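Local coordinates for protein SSD1 (Saccharomyces cerevisiae S288C, PDB 7AM1), which binds mRNA as a non-enzymatic member of the RNase II family, acting as a translational repressor implicated in control of the G1 phase of the cell cycle, at residues 422-427 / 711-716. Residues are numbered along the deposited sequence; the frame is centred on the assembly and turned at random.
With 1PE (pentaethylene glycol), chain E.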
ATOM      1  N   MET A 422      -1.491   9.845   7.167  1.00 35.84           N
ATOM      2  CA  MET A 422      -0.510   9.125   7.953  1.00 36.88           C
ATOM      3  C   MET A 422      -0.949   9.122   9.410  1.00 39.00           C
ATOM      4  O   MET A 422      -1.673  10.025   9.839  1.00 39.34           O
ATOM      5  CB  MET A 422       0.868   9.778   7.827  1.00 38.34           C
ATOM      6  CG  MET A 422       1.396   9.759   6.405  1.00 39.28           C
ATOM      7  SD  MET A 422       2.802  10.845   6.135  1.00 41.25           S
ATOM      8  CE  MET A 422       2.063  12.456   6.382  1.00 43.02           C
ATOM      9  N   PRO A 423      -0.546   8.121  10.195  1.00 42.51           N
ATOM     10  CA  PRO A 423      -0.926   8.144  11.618  1.00 44.63           C
ATOM     11  C   PRO A 423      -0.494   9.426  12.308  1.00 46.12           C
ATOM     12  O   PRO A 423      -1.219   9.946  13.166  1.00 48.98           O
ATOM     13  CB  PRO A 423      -0.206   6.914  12.194  1.00 45.59           C
ATOM     14  CG  PRO A 423       0.051   6.022  11.004  1.00 44.35           C
ATOM     15  CD  PRO A 423       0.274   6.944   9.851  1.00 43.10           C
ATOM     16  N   GLN A 424       0.673   9.955  11.933  1.00 43.36           N
ATOM     17  CA  GLN A 424       1.259  11.118  12.579  1.00 43.86           C
ATOM     18  C   GLN A 424       0.711  12.438  12.055  1.00 44.60           C
ATOM     19  O   GLN A 424       0.760  13.443  12.774  1.00 45.54           O
ATOM     20  CB  GLN A 424       2.780  11.145  12.370  1.00 43.85           C
ATOM     21  CG  GLN A 424       3.523   9.913  12.811  1.00 44.36           C
ATOM     22  CD  GLN A 424       3.542   8.845  11.747  1.00 43.13           C
ATOM     23  OE1 GLN A 424       2.655   8.793  10.896  1.00 41.01           O
ATOM     24  NE2 GLN A 424       4.560   7.993  11.777  1.00 43.81           N
ATOM     25  N   LYS A 425       0.203  12.464  10.826  1.00 45.06           N
ATOM     26  CA  LYS A 425      -0.116  13.724  10.176  1.00 45.87           C
ATOM     27  C   LYS A 425      -1.020  13.452   8.986  1.00 42.90           C
ATOM     28  O   LYS A 425      -1.051  12.342   8.449  1.00 41.23           O
ATOM     29  CB  LYS A 425       1.176  14.406   9.699  1.00 50.82           C
ATOM     30  CG  LYS A 425       1.155  15.919   9.636  1.00 57.00           C
ATOM     31  CD  LYS A 425       2.146  16.420   8.587  1.00 61.99           C
ATOM     32  CE  LYS A 425       2.233  17.940   8.571  1.00 66.84           C
ATOM     33  NZ  LYS A 425       3.323  18.443   7.685  1.00 69.23           N
ATOM     34  N   LEU A 426      -1.750  14.487   8.571  1.00 41.87           N
ATOM     35  CA  LEU A 426      -2.538  14.424   7.350  1.00 43.01           C
ATOM     36  C   LEU A 426      -2.241  15.667   6.522  1.00 41.95           C
ATOM     37  O   LEU A 426      -1.948  16.739   7.063  1.00 41.56           O
ATOM     38  CB  LEU A 426      -4.054  14.322   7.622  1.00 46.77           C
ATOM     39  CG  LEU A 426      -4.832  15.557   8.077  1.00 51.71           C
ATOM     40  CD1 LEU A 426      -5.163  16.466   6.897  1.00 53.07           C
ATOM     41  CD2 LEU A 426      -6.117  15.160   8.797  1.00 53.61           C
ATOM     42  N   VAL A 427      -2.328  15.517   5.206  1.00 41.43           N
ATOM     43  CA  VAL A 427      -2.153  16.627   4.277  1.00 40.92           C
ATOM     44  C   VAL A 427      -3.404  16.693   3.417  1.00 39.42           C
ATOM     45  O   VAL A 427      -3.756  15.710   2.752  1.00 37.35           O
ATOM     46  CB  VAL A 427      -0.893  16.466   3.412  1.00 40.49           C
ATOM     47  CG1 VAL A 427      -0.686  17.705   2.560  1.00 41.94           C
ATOM     48  CG2 VAL A 427       0.322  16.204   4.287  1.00 40.60           C
ATOM     49  N   GLU A 711       1.852   3.965   4.126  1.00 32.90           N
ATOM     50  CA  GLU A 711       2.443   2.749   4.680  1.00 34.30           C
ATOM     51  C   GLU A 711       3.831   3.003   5.257  1.00 32.24           C
ATOM     52  O   GLU A 711       4.218   2.360   6.239  1.00 32.03           O
ATOM     53  CB  GLU A 711       2.491   1.660   3.610  1.00 37.95           C
ATOM     54  CG  GLU A 711       1.090   1.218   3.184  1.00 43.97           C
ATOM     55  CD  GLU A 711       0.935  -0.289   3.053  1.00 47.26           C
ATOM     56  OE1 GLU A 711       1.953  -0.981   2.826  1.00 50.28           O
ATOM     57  OE2 GLU A 711      -0.210  -0.775   3.180  1.00 45.64           O
ATOM     58  N   GLN A 712       4.601   3.908   4.653  1.00 33.37           N
ATOM     59  CA  GLN A 712       5.914   4.241   5.197  1.00 34.15           C
ATOM     60  C   GLN A 712       5.784   4.879   6.572  1.00 33.17           C
ATOM     61  O   GLN A 712       6.597   4.620   7.465  1.00 33.18           O
ATOM     62  CB  GLN A 712       6.650   5.165   4.231  1.00 36.84           C
ATOM     63  CG  GLN A 712       7.232   4.428   3.033  1.00 40.91           C
ATOM     64  CD  GLN A 712       7.689   5.359   1.925  1.00 44.94           C
ATOM     65  OE1 GLN A 712       7.729   6.579   2.092  1.00 44.95           O
ATOM     66  NE2 GLN A 712       8.021   4.785   0.776  1.00 48.08           N
ATOM     67  N   ALA A 713       4.772   5.729   6.754  1.00 32.49           N
ATOM     68  CA  ALA A 713       4.569   6.375   8.045  1.00 33.15           C
ATOM     69  C   ALA A 713       4.042   5.383   9.078  1.00 33.64           C
ATOM     70  O   ALA A 713       4.439   5.430  10.250  1.00 34.73           O
ATOM     71  CB  ALA A 713       3.621   7.563   7.881  1.00 33.92           C
ATOM     72  N   ILE A 714       3.156   4.473   8.670  1.00 31.94           N
ATOM     73  CA  ILE A 714       2.751   3.391   9.563  1.00 32.76           C
ATOM     74  C   ILE A 714       3.968   2.589   9.998  1.00 33.66           C
ATOM     75  O   ILE A 714       4.161   2.305  11.186  1.00 34.66           O
ATOM     76  CB  ILE A 714       1.715   2.482   8.879  1.00 31.47           C
ATOM     77  CG1 ILE A 714       0.391   3.218   8.668  1.00 32.71           C
ATOM     78  CG2 ILE A 714       1.521   1.220   9.695  1.00 30.06           C
ATOM     79  CD1 ILE A 714      -0.567   2.469   7.752  1.00 33.03           C
ATOM     80  N   HIS A 715       4.787   2.179   9.027  1.00 34.32           N
ATOM     81  CA  HIS A 715       5.951   1.354   9.317  1.00 33.31           C
ATOM     82  C   HIS A 715       6.870   2.045  10.306  1.00 32.68           C
ATOM     83  O   HIS A 715       7.395   1.415  11.231  1.00 31.72           O
ATOM     84  CB  HIS A 715       6.690   1.052   8.012  1.00 33.81           C
ATOM     85  CG  HIS A 715       7.971   0.300   8.193  1.00 34.58           C
ATOM     86  ND1 HIS A 715       9.174   0.932   8.424  1.00 35.92           N
ATOM     87  CD2 HIS A 715       8.242  -1.025   8.162  1.00 34.46           C
ATOM     88  CE1 HIS A 715      10.129   0.027   8.537  1.00 35.35           C
ATOM     89  NE2 HIS A 715       9.590  -1.169   8.381  1.00 35.13           N
ATOM     90  N   LEU A 716       7.054   3.352  10.136  1.00 34.47           N
ATOM     91  CA  LEU A 716       7.920   4.119  11.021  1.00 37.55           C
ATOM     92  C   LEU A 716       7.400   4.080  12.453  1.00 37.34           C
ATOM     93  O   LEU A 716       8.144   3.762  13.387  1.00 35.12           O
ATOM     94  CB  LEU A 716       8.018   5.552  10.500  1.00 39.76           C
ATOM     95  CG  LEU A 716       8.869   6.573  11.241  1.00 42.13           C
ATOM     96  CD1 LEU A 716      10.341   6.158  11.196  1.00 42.79           C
ATOM     97  CD2 LEU A 716       8.668   7.955  10.629  1.00 42.91           C
TER
HETATM   98  C15 1PE E1303       6.493  17.348   9.422  1.00 95.51           C
HETATM   99  OH6 1PE E1303       5.270  17.879   9.847  1.00 95.39           O
HETATM  100  C16 1PE E1303       4.540  16.561  11.713  1.00 94.93           C
HETATM  101  C26 1PE E1303       5.098  17.901  11.236  1.00 95.08           C
HETATM  102  OH7 1PE E1303       3.380  16.779  12.469  1.00 94.86           O
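The type I turn of a tight beta-hairpin in the RNB domain sets M422, P423 and Q424 against A713 and I714 of the long helix 689-725. P423 and Q424 occupy the two corner positions, and M422 and K425 close the turn with paired backbone hydrogen bonds, K425 N to M422 O at 3.2 Å and M422 N to K425 O. Q424 supplies the polar link: its NE2 gives a hydrogen bond to A713 O at 3.0 Å, with an N-H...O angle of 159°. The acceptor lies close to the amide plane of Q424, whereas NE2 stands above the carbonyl plane of A713, 39° out of it. A bend at chi2 (85°) turns the Q424 amide toward A713 and brings Q424 OE1 to 3.4 Å from A713 CB; this buried oxygen has no polar partner in the model. A leucine in place of Q424 would probably leave the A713 carbonyl without this side-chain donor and the turn tied to the helix by apolar contacts alone. Beside the amide oxygen, the A713 methyl packs against M422: M422 CG lies a tight 3.5 Å from A713 CB. CB and SD of M422 lie against the same methyl, the bend at chi3 turns only CE away, and the side chain also touches L319 of helix 311-321. V535 borders both P423 and I714, whose side chains cross nearly at a right angle, P423 CG resting 3.7 Å from I714 CG1. A pentaethylene glycol, likely a crystallisation additive, lies along K425, and K425 NZ donates a hydrogen bond to its OH6 at 3.0 Å.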